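Local coordinates for hemolysin II regulatory protein (Bacillus cereus, PDB 2JJ7) that probably binds DNA as a dimeric transcriptional regulator of the TetR family, consistent with a role in controlling the hemolysin II gene, at residues Tyr55-Phe59 and Ile100-Ala104; Gly63-Leu68 and Pro120-Ser125; Phe90-Lys95 and Val158-Lys164. All coordinates share one frame; numbering follows the deposited sequence.

Contact 1: residues Tyr55-Phe59 and Ile100-Ala104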
ATOM      1  N   TYR B  55     -21.535 -10.487  -8.201  1.00 33.82           N
ATOM      2  CA  TYR B  55     -20.344  -9.655  -8.018  1.00 31.74           C
ATOM      3  C   TYR B  55     -20.404  -8.392  -8.863  1.00 30.45           C
ATOM      4  O   TYR B  55     -20.174  -7.305  -8.351  1.00 30.76           O
ATOM      5  CB  TYR B  55     -19.120 -10.460  -8.390  1.00 30.07           C
ATOM      6  CG  TYR B  55     -17.783  -9.820  -8.074  1.00 31.76           C
ATOM      7  CD1 TYR B  55     -16.959  -9.389  -9.102  1.00 30.58           C
ATOM      8  CD2 TYR B  55     -17.318  -9.707  -6.762  1.00 28.11           C
ATOM      9  CE1 TYR B  55     -15.730  -8.845  -8.855  1.00 29.98           C
ATOM     10  CE2 TYR B  55     -16.059  -9.145  -6.496  1.00 27.47           C
ATOM     11  CZ  TYR B  55     -15.281  -8.727  -7.563  1.00 23.94           C
ATOM     12  OH  TYR B  55     -14.040  -8.197  -7.396  1.00 24.29           O
ATOM     13  N   TYR B  56     -20.725  -8.546 -10.149  1.00 31.58           N
ATOM     14  CA  TYR B  56     -20.915  -7.397 -11.032  0.50 32.52           C
ATOM     15  C   TYR B  56     -21.950  -6.440 -10.434  1.00 32.03           C
ATOM     16  O   TYR B  56     -21.711  -5.235 -10.366  1.00 33.25           O
ATOM     17  CB  TYR B  56     -21.355  -7.823 -12.441  0.50 32.50           C
ATOM     18  CG  TYR B  56     -20.304  -8.522 -13.293  0.50 34.11           C
ATOM     19  CD1 TYR B  56     -18.950  -8.502 -12.960  0.50 31.21           C
ATOM     20  CD2 TYR B  56     -20.674  -9.172 -14.463  0.50 32.11           C
ATOM     21  CE1 TYR B  56     -18.006  -9.145 -13.764  0.50 27.17           C
ATOM     22  CE2 TYR B  56     -19.746  -9.801 -15.263  0.50 29.37           C
ATOM     23  CZ  TYR B  56     -18.422  -9.794 -14.918  0.50 28.77           C
ATOM     24  OH  TYR B  56     -17.524 -10.439 -15.748  0.50 32.08           O
ATOM     25  N   GLU B  57     -23.080  -6.980  -9.986  1.00 31.27           N
ATOM     26  CA  GLU B  57     -24.150  -6.165  -9.425  1.00 30.97           C
ATOM     27  C   GLU B  57     -23.733  -5.460  -8.126  1.00 30.90           C
ATOM     28  O   GLU B  57     -24.228  -4.374  -7.821  1.00 30.01           O
ATOM     29  CB  GLU B  57     -25.412  -7.004  -9.214  1.00 30.13           C
ATOM     30  CG  GLU B  57     -26.113  -7.434 -10.495  1.00 34.88           C
ATOM     31  CD  GLU B  57     -26.529  -6.263 -11.378  1.00 40.70           C
ATOM     32  OE1 GLU B  57     -27.011  -5.239 -10.853  1.00 40.32           O
ATOM     33  OE2 GLU B  57     -26.363  -6.371 -12.605  1.00 44.88           O
ATOM     34  N   VAL B  58     -22.814  -6.077  -7.383  1.00 30.28           N
ATOM     35  CA  VAL B  58     -22.253  -5.478  -6.168  1.00 30.35           C
ATOM     36  C   VAL B  58     -21.441  -4.225  -6.504  1.00 29.64           C
ATOM     37  O   VAL B  58     -21.636  -3.176  -5.887  1.00 30.17           O
ATOM     38  CB  VAL B  58     -21.401  -6.484  -5.356  1.00 30.30           C
ATOM     39  CG1 VAL B  58     -20.496  -5.757  -4.346  1.00 24.42           C
ATOM     40  CG2 VAL B  58     -22.321  -7.446  -4.629  1.00 32.17           C
ATOM     41  N   PHE B  59     -20.562  -4.333  -7.497  1.00 29.49           N
ATOM     42  CA  PHE B  59     -19.809  -3.169  -7.994  1.00 30.13           C
ATOM     43  C   PHE B  59     -20.726  -2.068  -8.544  1.00 30.35           C
ATOM     44  O   PHE B  59     -20.501  -0.892  -8.292  1.00 30.44           O
ATOM     45  CB  PHE B  59     -18.748  -3.600  -9.012  1.00 28.99           C
ATOM     46  CG  PHE B  59     -17.382  -3.799  -8.390  1.00 27.12           C
ATOM     47  CD1 PHE B  59     -16.528  -2.715  -8.214  1.00 21.67           C
ATOM     48  CD2 PHE B  59     -16.966  -5.061  -7.967  1.00 25.54           C
ATOM     49  CE1 PHE B  59     -15.243  -2.882  -7.614  1.00 23.17           C
ATOM     50  CE2 PHE B  59     -15.704  -5.245  -7.381  1.00 20.70           C
ATOM     51  CZ  PHE B  59     -14.844  -4.144  -7.203  1.00 24.77           C
ATOM     52  N   ILE B 100     -15.845  -2.374  -1.032  1.00 36.71           N
ATOM     53  CA  ILE B 100     -15.436  -1.965  -2.371  1.00 37.50           C
ATOM     54  C   ILE B 100     -13.933  -1.639  -2.359  1.00 37.79           C
ATOM     55  O   ILE B 100     -13.226  -1.887  -3.338  1.00 40.53           O
ATOM     56  CB  ILE B 100     -16.307  -0.770  -2.888  1.00 38.51           C
ATOM     57  CG1 ILE B 100     -17.795  -1.177  -3.100  1.00 35.43           C
ATOM     58  CG2 ILE B 100     -15.722  -0.163  -4.165  1.00 40.34           C
ATOM     59  CD1 ILE B 100     -18.058  -2.337  -4.146  1.00 31.76           C
ATOM     60  N   GLY B 101     -13.444  -1.098  -1.248  1.00 37.39           N
ATOM     61  CA  GLY B 101     -12.012  -0.870  -1.087  1.00 37.07           C
ATOM     62  C   GLY B 101     -11.228  -2.164  -1.247  1.00 37.98           C
ATOM     63  O   GLY B 101     -10.327  -2.274  -2.089  1.00 38.93           O
ATOM     64  N   THR B 102     -11.592  -3.152  -0.439  1.00 36.24           N
ATOM     65  CA  THR B 102     -10.949  -4.461  -0.445  1.00 36.90           C
ATOM     66  C   THR B 102     -11.047  -5.109  -1.825  1.00 36.64           C
ATOM     67  O   THR B 102     -10.046  -5.577  -2.361  1.00 36.16           O
ATOM     68  CB  THR B 102     -11.610  -5.392   0.602  1.00 37.67           C
ATOM     69  OG1 THR B 102     -11.240  -4.952   1.913  1.00 37.38           O
ATOM     70  CG2 THR B 102     -11.177  -6.850   0.411  1.00 38.69           C
ATOM     71  N   LEU B 103     -12.245  -5.102  -2.406  1.00 35.91           N
ATOM     72  CA  LEU B 103     -12.476  -5.789  -3.675  1.00 35.83           C
ATOM     73  C   LEU B 103     -11.778  -5.100  -4.833  1.00 37.07           C
ATOM     74  O   LEU B 103     -11.180  -5.778  -5.683  1.00 36.07           O
ATOM     75  CB  LEU B 103     -13.976  -5.935  -3.962  1.00 35.91           C
ATOM     76  CG  LEU B 103     -14.768  -6.732  -2.928  1.00 39.04           C
ATOM     77  CD1 LEU B 103     -16.259  -6.724  -3.284  1.00 33.99           C
ATOM     78  CD2 LEU B 103     -14.220  -8.159  -2.791  1.00 34.45           C
ATOM     79  N   ALA B 104     -11.851  -3.763  -4.870  1.00 36.57           N
ATOM     80  CA  ALA B 104     -11.158  -3.016  -5.916  1.00 36.58           C
ATOM     81  C   ALA B 104      -9.664  -3.156  -5.762  1.00 35.32           C
ATOM     82  O   ALA B 104      -8.972  -3.274  -6.757  1.00 36.38           O
ATOM     83  CB  ALA B 104     -11.550  -1.532  -5.934  1.00 36.55           C
TER
HETATM   84  O   HOH W   1     -11.836  -8.390  -5.710  1.00 34.01           O
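Phe59 and Leu103 meet where helix 51-62 packs on helix 98-109 in this all-helical TetR-family fold. Helix 51-62 follows the predicted helix-turn-helix of the N-terminal DNA-binding part, and helix 98-109 belongs to the C-terminal domain. The contact therefore joins the two. The short axes pass 11.9 Å apart at a crossing angle of -124°, so large side chains fill the gap.

The apolar packing centres on the Phe59 ring. Its CZ lies 3.8 Å from Leu103 CB, and the two side chains cross at a slant. Ile100 CD1 sits over one face of this ring, while Ala104 N lies at its edge, near the ring plane. The same Ile100 CD1 also approaches Val58, with 4.2 Å to Val58 CG1. Leu103 CD1 reaches the other aromatic residue, 4.0 Å from Tyr55 CE2. Tyr55 and Leu103 run past each other in opposite directions. Within helix 51-62, Phe59 CD2 lies over one face of the Tyr55 ring, 4.0 Å from its plane and displaced from the ring centre. Phe20 and Tyr25 meet the Tyr55 ring edge-to-face, which ties this layer to the DNA-binding part.

The polar interactions gather at the Tyr55 hydroxyl. The torsion chi1 of -172° carries the ring away from its own backbone N and lets OH extend to helix 98-109. There it hydrogen-bonds to Glu107 OE2. A water completes the link: it donates to Tyr55 OH at 2.8 Å and to the backbone Leu103 O at 2.7 Å.

Contact 2: residues Gly63-Leu68 and Pro120-Ser125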
ATOM      1  N   GLY B  63     -20.460   0.711  -6.052  1.00 31.66           N
ATOM      2  CA  GLY B  63     -19.364   1.487  -6.623  1.00 31.78           C
ATOM      3  C   GLY B  63     -19.843   2.897  -6.937  1.00 33.54           C
ATOM      4  O   GLY B  63     -20.849   3.364  -6.387  1.00 33.58           O
ATOM      5  N   LEU B  64     -19.142   3.573  -7.838  1.00 32.13           N
ATOM      6  CA  LEU B  64     -19.532   4.907  -8.269  1.00 34.59           C
ATOM      7  C   LEU B  64     -20.862   4.919  -9.044  1.00 36.26           C
ATOM      8  O   LEU B  64     -21.093   4.077  -9.916  1.00 35.58           O
ATOM      9  CB  LEU B  64     -18.398   5.524  -9.099  1.00 35.23           C
ATOM     10  CG  LEU B  64     -17.040   5.467  -8.377  1.00 35.89           C
ATOM     11  CD1 LEU B  64     -15.890   5.726  -9.337  1.00 33.30           C
ATOM     12  CD2 LEU B  64     -16.999   6.423  -7.178  1.00 37.78           C
ATOM     13  N   ALA B  65     -21.732   5.873  -8.715  1.00 37.50           N
ATOM     14  CA  ALA B  65     -23.001   6.040  -9.418  1.00 39.68           C
ATOM     15  C   ALA B  65     -22.794   6.381 -10.897  1.00 41.40           C
ATOM     16  O   ALA B  65     -23.600   6.001 -11.758  1.00 40.69           O
ATOM     17  CB  ALA B  65     -23.839   7.107  -8.745  1.00 40.73           C
ATOM     18  N   ASN B  66     -21.706   7.098 -11.176  1.00 41.67           N
ATOM     19  CA  ASN B  66     -21.353   7.555 -12.522  1.00 42.88           C
ATOM     20  C   ASN B  66     -19.847   7.664 -12.625  1.00 42.26           C
ATOM     21  O   ASN B  66     -19.168   7.901 -11.625  1.00 41.74           O
ATOM     22  CB  ASN B  66     -21.916   8.949 -12.789  1.00 43.77           C
ATOM     23  CG  ASN B  66     -23.339   9.115 -12.295  1.00 47.97           C
ATOM     24  OD1 ASN B  66     -24.280   8.605 -12.907  1.00 44.44           O
ATOM     25  ND2 ASN B  66     -23.502   9.829 -11.175  1.00 51.75           N
ATOM     26  N   GLU B  67     -19.327   7.510 -13.835  1.00 42.81           N
ATOM     27  CA  GLU B  67     -17.922   7.808 -14.097  1.00 44.33           C
ATOM     28  C   GLU B  67     -17.622   9.215 -13.586  1.00 43.54           C
ATOM     29  O   GLU B  67     -18.433  10.128 -13.747  1.00 43.68           O
ATOM     30  CB  GLU B  67     -17.607   7.669 -15.581  1.00 43.76           C
ATOM     31  CG  GLU B  67     -17.977   6.289 -16.121  1.00 50.24           C
ATOM     32  CD  GLU B  67     -17.276   5.943 -17.419  1.00 62.41           C
ATOM     33  OE1 GLU B  67     -16.984   6.872 -18.215  1.00 65.68           O
ATOM     34  OE2 GLU B  67     -17.020   4.734 -17.636  1.00 60.06           O
ATOM     35  N   LEU B  68     -16.489   9.381 -12.916  1.00 42.35           N
ATOM     36  CA  LEU B  68     -16.176  10.678 -12.332  1.00 40.98           C
ATOM     37  C   LEU B  68     -15.711  11.638 -13.418  1.00 40.16           C
ATOM     38  O   LEU B  68     -15.142  11.199 -14.419  1.00 39.85           O
ATOM     39  CB  LEU B  68     -15.136  10.532 -11.212  1.00 41.01           C
ATOM     40  CG  LEU B  68     -15.587   9.667 -10.021  1.00 39.75           C
ATOM     41  CD1 LEU B  68     -14.427   9.458  -9.095  1.00 38.90           C
ATOM     42  CD2 LEU B  68     -16.779  10.295  -9.277  1.00 39.95           C
ATOM     43  N   PRO B 120     -15.972   0.305 -15.144  1.00 35.61           N
ATOM     44  CA  PRO B 120     -16.723   1.566 -15.093  1.00 34.24           C
ATOM     45  C   PRO B 120     -17.249   1.923 -13.711  1.00 33.70           C
ATOM     46  O   PRO B 120     -17.512   3.094 -13.444  1.00 34.38           O
ATOM     47  CB  PRO B 120     -17.891   1.329 -16.054  1.00 34.78           C
ATOM     48  CG  PRO B 120     -17.383   0.315 -17.010  1.00 33.34           C
ATOM     49  CD  PRO B 120     -16.483  -0.580 -16.212  1.00 33.78           C
ATOM     50  N   TYR B 121     -17.386   0.937 -12.839  1.00 33.09           N
ATOM     51  CA  TYR B 121     -17.993   1.171 -11.531  1.00 33.78           C
ATOM     52  C   TYR B 121     -17.045   1.614 -10.404  1.00 34.28           C
ATOM     53  O   TYR B 121     -17.490   1.920  -9.303  1.00 34.46           O
ATOM     54  CB  TYR B 121     -18.813  -0.037 -11.126  1.00 33.04           C
ATOM     55  CG  TYR B 121     -19.854  -0.405 -12.163  1.00 33.91           C
ATOM     56  CD1 TYR B 121     -19.770  -1.600 -12.862  1.00 31.53           C
ATOM     57  CD2 TYR B 121     -20.903   0.468 -12.468  1.00 27.42           C
ATOM     58  CE1 TYR B 121     -20.738  -1.942 -13.816  1.00 38.44           C
ATOM     59  CE2 TYR B 121     -21.861   0.143 -13.418  1.00 29.39           C
ATOM     60  CZ  TYR B 121     -21.774  -1.058 -14.089  1.00 35.44           C
ATOM     61  OH  TYR B 121     -22.726  -1.368 -15.029  1.00 42.88           O
ATOM     62  N   PHE B 122     -15.747   1.665 -10.677  1.00 34.51           N
ATOM     63  CA  PHE B 122     -14.791   2.142  -9.673  1.00 33.86           C
ATOM     64  C   PHE B 122     -13.392   2.365 -10.242  1.00 34.02           C
ATOM     65  O   PHE B 122     -12.884   3.487 -10.245  1.00 32.93           O
ATOM     66  CB  PHE B 122     -14.710   1.190  -8.459  1.00 35.09           C
ATOM     67  CG  PHE B 122     -13.960   1.778  -7.295  1.00 33.85           C
ATOM     68  CD1 PHE B 122     -14.635   2.498  -6.317  1.00 33.71           C
ATOM     69  CD2 PHE B 122     -12.568   1.658  -7.209  1.00 37.37           C
ATOM     70  CE1 PHE B 122     -13.944   3.073  -5.243  1.00 39.04           C
ATOM     71  CE2 PHE B 122     -11.860   2.230  -6.151  1.00 40.30           C
ATOM     72  CZ  PHE B 122     -12.553   2.945  -5.163  1.00 37.46           C
ATOM     73  N   ILE B 123     -12.785   1.290 -10.730  1.00 33.02           N
ATOM     74  CA  ILE B 123     -11.371   1.307 -11.099  1.00 35.70           C
ATOM     75  C   ILE B 123     -11.048   2.297 -12.226  1.00 37.67           C
ATOM     76  O   ILE B 123      -9.981   2.932 -12.205  1.00 38.76           O
ATOM     77  CB  ILE B 123     -10.860  -0.114 -11.421  1.00 35.59           C
ATOM     78  CG1 ILE B 123     -10.782  -0.935 -10.139  1.00 34.86           C
ATOM     79  CG2 ILE B 123      -9.476  -0.074 -12.112  1.00 37.14           C
ATOM     80  CD1 ILE B 123     -10.861  -2.458 -10.336  1.00 32.92           C
ATOM     81  N   GLY B 124     -11.954   2.414 -13.204  1.00 38.42           N
ATOM     82  CA  GLY B 124     -11.765   3.326 -14.332  1.00 37.99           C
ATOM     83  C   GLY B 124     -11.488   4.744 -13.862  1.00 39.29           C
ATOM     84  O   GLY B 124     -10.533   5.381 -14.313  1.00 41.70           O
ATOM     85  N   SER B 125     -12.310   5.231 -12.935  1.00 37.75           N
ATOM     86  CA  SER B 125     -12.175   6.581 -12.407  1.00 36.87           C
ATOM     87  C   SER B 125     -10.992   6.700 -11.439  1.00 38.06           C
ATOM     88  O   SER B 125     -10.311   7.738 -11.394  1.00 35.00           O
ATOM     89  CB  SER B 125     -13.460   7.015 -11.715  1.00 38.13           C
ATOM     90  OG  SER B 125     -14.522   7.139 -12.648  1.00 38.26           O
TER
HETATM   91  O   HOH W   2     -20.080   4.326 -12.406  1.00 37.24           O
HETATM   92  O   HOH W   3     -13.237   9.190 -14.662  1.00 36.86           O
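Leu64 packs against Tyr121, Phe122 and Ser125 where the loop after helix 51-62 meets the turn leading into helix 123-126. This is the loop between helix 51-62 and helix 71-74 of the TetR-family fold, held against the C-terminal part of the chain. The Leu64 side chain starts beside a carbonyl: CB and CG both lie 3.7 Å from Tyr121 O. CG also approaches Phe122 CD1. At the tip, CD1 rests 3.6 Å from Ser125 CB and close to Phe122 CA. With chi1 of -52°, CG stays beside the backbone N, on the side of that same carbonyl.

The backbone fixes this placement. Leu64 N donates to Tyr121 O at 2.8 Å, with the donor tilted 28° from the carbonyl plane. Gly63 CA makes a CH...O contact with that oxygen. A water donates to both Leu64 O and Pro120 O. Farther along, Leu68 CD1 lies 3.7 Å from Ser125 CB, and Leu68 also packs on Val89 and Phe90 of helix 79-96. Glu67 lies alongside Pro120 at the solvent-exposed side. The Ser125 hydroxyl bonds to a water that donates to Leu68 O. Ser125 OG accepts the N-H of Leu68, N to OG 3.0 Å, nearly straight (N-H...O angle 178°).

Contact 3: residues Phe90-Lys95 and Val158-Lys164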
ATOM      1  N   PHE B  90     -12.653   9.589  -3.224  1.00 37.31           N
ATOM      2  CA  PHE B  90     -12.374   8.170  -3.009  1.00 38.30           C
ATOM      3  C   PHE B  90     -12.311   7.734  -1.550  1.00 37.05           C
ATOM      4  O   PHE B  90     -12.895   6.724  -1.197  1.00 38.21           O
ATOM      5  CB  PHE B  90     -11.174   7.690  -3.833  1.00 37.93           C
ATOM      6  CG  PHE B  90     -11.521   7.436  -5.270  1.00 38.52           C
ATOM      7  CD1 PHE B  90     -11.056   8.279  -6.282  1.00 36.71           C
ATOM      8  CD2 PHE B  90     -12.382   6.391  -5.604  1.00 35.85           C
ATOM      9  CE1 PHE B  90     -11.412   8.053  -7.620  1.00 37.84           C
ATOM     10  CE2 PHE B  90     -12.752   6.148  -6.945  1.00 42.15           C
ATOM     11  CZ  PHE B  90     -12.261   6.976  -7.951  1.00 38.99           C
ATOM     12  N   THR B  91     -11.651   8.508  -0.689  1.00 37.83           N
ATOM     13  CA  THR B  91     -11.633   8.151   0.730  1.00 38.14           C
ATOM     14  C   THR B  91     -13.056   8.176   1.320  1.00 38.64           C
ATOM     15  O   THR B  91     -13.401   7.333   2.156  1.00 39.01           O
ATOM     16  CB  THR B  91     -10.704   9.049   1.576  1.00 38.62           C
ATOM     17  OG1 THR B  91     -10.972  10.424   1.290  1.00 39.74           O
ATOM     18  CG2 THR B  91      -9.216   8.745   1.293  1.00 35.72           C
ATOM     19  N   THR B  92     -13.865   9.133   0.882  1.00 36.24           N
ATOM     20  CA  THR B  92     -15.275   9.201   1.307  1.00 37.78           C
ATOM     21  C   THR B  92     -16.065   7.993   0.826  1.00 38.12           C
ATOM     22  O   THR B  92     -16.834   7.414   1.598  1.00 39.84           O
ATOM     23  CB  THR B  92     -15.962  10.508   0.853  1.00 36.68           C
ATOM     24  OG1 THR B  92     -15.337  11.613   1.516  1.00 38.15           O
ATOM     25  CG2 THR B  92     -17.499  10.495   1.147  1.00 37.90           C
ATOM     26  N   HIS B  93     -15.865   7.599  -0.433  1.00 39.04           N
ATOM     27  CA  HIS B  93     -16.561   6.420  -0.953  1.00 38.66           C
ATOM     28  C   HIS B  93     -16.211   5.142  -0.167  1.00 39.38           C
ATOM     29  O   HIS B  93     -17.094   4.317   0.129  1.00 39.15           O
ATOM     30  CB  HIS B  93     -16.289   6.182  -2.444  1.00 37.16           C
ATOM     31  CG  HIS B  93     -17.273   5.241  -3.061  1.00 38.25           C
ATOM     32  ND1 HIS B  93     -18.525   5.646  -3.470  1.00 38.74           N
ATOM     33  CD2 HIS B  93     -17.229   3.903  -3.255  1.00 40.11           C
ATOM     34  CE1 HIS B  93     -19.199   4.604  -3.917  1.00 38.52           C
ATOM     35  NE2 HIS B  93     -18.436   3.533  -3.797  1.00 41.80           N
ATOM     36  N   ILE B  94     -14.920   4.973   0.117  1.00 38.68           N
ATOM     37  CA  ILE B  94     -14.419   3.789   0.821  1.00 39.41           C
ATOM     38  C   ILE B  94     -14.884   3.767   2.283  1.00 40.26           C
ATOM     39  O   ILE B  94     -15.186   2.704   2.830  1.00 39.85           O
ATOM     40  CB  ILE B  94     -12.867   3.663   0.694  1.00 38.76           C
ATOM     41  CG1 ILE B  94     -12.460   3.390  -0.771  1.00 39.57           C
ATOM     42  CG2 ILE B  94     -12.287   2.591   1.640  1.00 40.59           C
ATOM     43  CD1 ILE B  94     -13.460   2.547  -1.586  1.00 39.37           C
ATOM     44  N   LYS B  95     -14.956   4.948   2.898  1.00 39.76           N
ATOM     45  CA  LYS B  95     -15.495   5.091   4.236  1.00 40.18           C
ATOM     46  C   LYS B  95     -16.911   4.534   4.265  1.00 37.87           C
ATOM     47  O   LYS B  95     -17.264   3.805   5.173  1.00 36.21           O
ATOM     48  CB  LYS B  95     -15.517   6.558   4.648  1.00 39.79           C
ATOM     49  CG  LYS B  95     -15.160   6.801   6.103  1.00 46.96           C
ATOM     50  CD  LYS B  95     -15.514   8.218   6.573  1.00 43.97           C
ATOM     51  CE  LYS B  95     -15.073   9.287   5.573  1.00 43.63           C
ATOM     52  NZ  LYS B  95     -15.122  10.671   6.140  1.00 49.47           N
ATOM     53  N   VAL B 158      -5.478   4.301   0.457  1.00 33.77           N
ATOM     54  CA  VAL B 158      -6.790   4.890   0.227  1.00 33.92           C
ATOM     55  C   VAL B 158      -7.881   3.817   0.197  1.00 35.45           C
ATOM     56  O   VAL B 158      -9.026   4.063   0.619  1.00 34.51           O
ATOM     57  CB  VAL B 158      -6.807   5.767  -1.070  1.00 35.48           C
ATOM     58  CG1 VAL B 158      -8.233   6.008  -1.568  1.00 35.26           C
ATOM     59  CG2 VAL B 158      -6.123   7.092  -0.784  1.00 32.81           C
ATOM     60  N   LEU B 159      -7.535   2.632  -0.299  1.00 32.05           N
ATOM     61  CA  LEU B 159      -8.550   1.563  -0.417  1.00 33.89           C
ATOM     62  C   LEU B 159      -8.665   0.665   0.801  1.00 32.46           C
ATOM     63  O   LEU B 159      -9.512  -0.218   0.825  1.00 30.17           O
ATOM     64  CB  LEU B 159      -8.304   0.701  -1.658  1.00 32.40           C
ATOM     65  CG  LEU B 159      -8.323   1.444  -3.000  1.00 34.28           C
ATOM     66  CD1 LEU B 159      -8.108   0.459  -4.139  1.00 30.06           C
ATOM     67  CD2 LEU B 159      -9.652   2.176  -3.165  1.00 33.00           C
ATOM     68  N   PHE B 160      -7.793   0.856   1.792  1.00 31.69           N
ATOM     69  CA  PHE B 160      -7.790  -0.020   2.953  1.00 32.33           C
ATOM     70  C   PHE B 160      -9.049   0.246   3.765  1.00 34.11           C
ATOM     71  O   PHE B 160      -9.243   1.375   4.241  1.00 33.71           O
ATOM     72  CB  PHE B 160      -6.529   0.206   3.800  1.00 33.81           C
ATOM     73  CG  PHE B 160      -6.389  -0.750   4.932  1.00 33.75           C
ATOM     74  CD1 PHE B 160      -6.518  -0.305   6.244  1.00 33.00           C
ATOM     75  CD2 PHE B 160      -6.147  -2.108   4.689  1.00 32.32           C
ATOM     76  CE1 PHE B 160      -6.390  -1.191   7.306  1.00 31.54           C
ATOM     77  CE2 PHE B 160      -6.023  -3.005   5.735  1.00 33.22           C
ATOM     78  CZ  PHE B 160      -6.145  -2.554   7.050  1.00 33.71           C
ATOM     79  N   PRO B 161      -9.903  -0.785   3.937  1.00 34.16           N
ATOM     80  CA  PRO B 161     -11.246  -0.594   4.478  1.00 36.41           C
ATOM     81  C   PRO B 161     -11.276  -0.093   5.917  1.00 37.69           C
ATOM     82  O   PRO B 161     -12.299   0.433   6.356  1.00 39.60           O
ATOM     83  CB  PRO B 161     -11.864  -1.996   4.393  1.00 34.00           C
ATOM     84  CG  PRO B 161     -10.715  -2.919   4.411  1.00 35.36           C
ATOM     85  CD  PRO B 161      -9.635  -2.208   3.650  1.00 36.40           C
ATOM     86  N   LYS B 162     -10.175  -0.267   6.643  1.00 38.05           N
ATOM     87  CA  LYS B 162     -10.121   0.098   8.051  1.00 39.81           C
ATOM     88  C   LYS B 162      -9.286   1.347   8.274  1.00 41.08           C
ATOM     89  O   LYS B 162      -8.939   1.641   9.399  1.00 41.83           O
ATOM     90  CB  LYS B 162      -9.530  -1.055   8.877  1.00 40.01           C
ATOM     91  CG  LYS B 162     -10.473  -2.207   9.197  1.00 42.01           C
ATOM     92  CD  LYS B 162      -9.778  -3.205  10.135  1.00 45.34           C
ATOM     93  CE  LYS B 162     -10.758  -3.846  11.104  1.00 51.71           C
ATOM     94  NZ  LYS B 162     -10.068  -4.453  12.287  1.00 49.03           N
ATOM     95  N   PHE B 163      -8.955   2.077   7.206  1.00 43.27           N
ATOM     96  CA  PHE B 163      -8.098   3.265   7.328  1.00 44.64           C
ATOM     97  C   PHE B 163      -8.620   4.291   8.338  1.00 45.05           C
ATOM     98  O   PHE B 163      -7.822   4.959   8.985  1.00 45.43           O
ATOM     99  CB  PHE B 163      -7.740   3.916   5.957  1.00 44.84           C
ATOM    100  CG  PHE B 163      -8.813   4.825   5.379  1.00 44.97           C
ATOM    101  CD1 PHE B 163      -9.158   6.030   6.010  1.00 43.14           C
ATOM    102  CD2 PHE B 163      -9.447   4.496   4.170  1.00 46.71           C
ATOM    103  CE1 PHE B 163     -10.143   6.870   5.473  1.00 44.41           C
ATOM    104  CE2 PHE B 163     -10.441   5.331   3.616  1.00 40.48           C
ATOM    105  CZ  PHE B 163     -10.787   6.518   4.268  1.00 45.38           C
ATOM    106  N   LYS B 164      -9.946   4.387   8.479  1.00 45.23           N
ATOM    107  CA  LYS B 164     -10.563   5.386   9.349  1.00 46.73           C
ATOM    108  C   LYS B 164     -10.290   5.096  10.821  1.00 47.27           C
ATOM    109  O   LYS B 164     -10.423   5.984  11.672  1.00 47.96           O
ATOM    110  CB  LYS B 164     -12.068   5.506   9.085  1.00 47.42           C
ATOM    111  CG  LYS B 164     -12.889   4.273   9.460  1.00 49.62           C
ATOM    112  CD  LYS B 164     -14.270   4.330   8.836  1.00 56.18           C
ATOM    113  CE  LYS B 164     -14.917   2.953   8.812  1.00 58.53           C
ATOM    114  NZ  LYS B 164     -16.065   2.890   7.862  1.00 56.71           N
TER
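Thr91 and Ile94 present one side of helix 79-96 to the chain that leaves helix 147-158. Both segments belong to the helical C-terminal domain of the TetR-family fold. The second forms a type I beta turn from Phe160 to Phe163, closed by Phe163 N bonding to Phe160 O. The backbones come nearest at Thr91 and Val158, whose CA atoms are 5.9 Å apart.

Ile94 is central to the packing. Its CG2 lies 3.7 Å from Val158 O and also touches Phe163 CE2. Its CG1 turns to Leu159 CD2 at 3.9 Å. Val158, Leu159 and Phe163 thus meet Ile94 from the helix end and the turn that follows. Phe163 CG lies between its backbone N and carbonyl carbon (chi1 81°), and its side chain crosses those of Thr91 and Ile94 at about a right angle. The Thr91 O atom meets the ring edge in plane, 3.5 Å from Phe163 CZ. At the exposed end the extended Lys164 chain crosses Lys95, and its NZ gives Lys95 O a weak hydrogen bond of 3.1 Å.

Phe160 stacks on Trp153 of the second subunit, so the turn also faces the dimer interface. Within the chain, Val158, Thr91 and Phe163 touch helix 169-181, and Leu159 and Pro161 rest on helix 98-109.

Overall arrangement
The three contacts touch one another and form a continuous packed region near the middle of the chain, with segments that interleave along the sequence. Contacts 1 and 2 have centres about 11 Å apart. Phe122 joins them: its CD1 lies 3.6 Å from Ile100 CG2, and its CD2 lies 3.6 Å from Ala104 CB. The same ring reaches contact 3, whose centre is about 15 Å from that of contact 2, with Phe122 CZ 3.5 Å from Phe90 CD2. Contacts 1 and 3, about 13 Å apart between centres, touch where Thr102 of helix 98-109 meets Pro161. Packing thus runs from the DNA-binding side at contact 1 to the subunit interface beside contact 3.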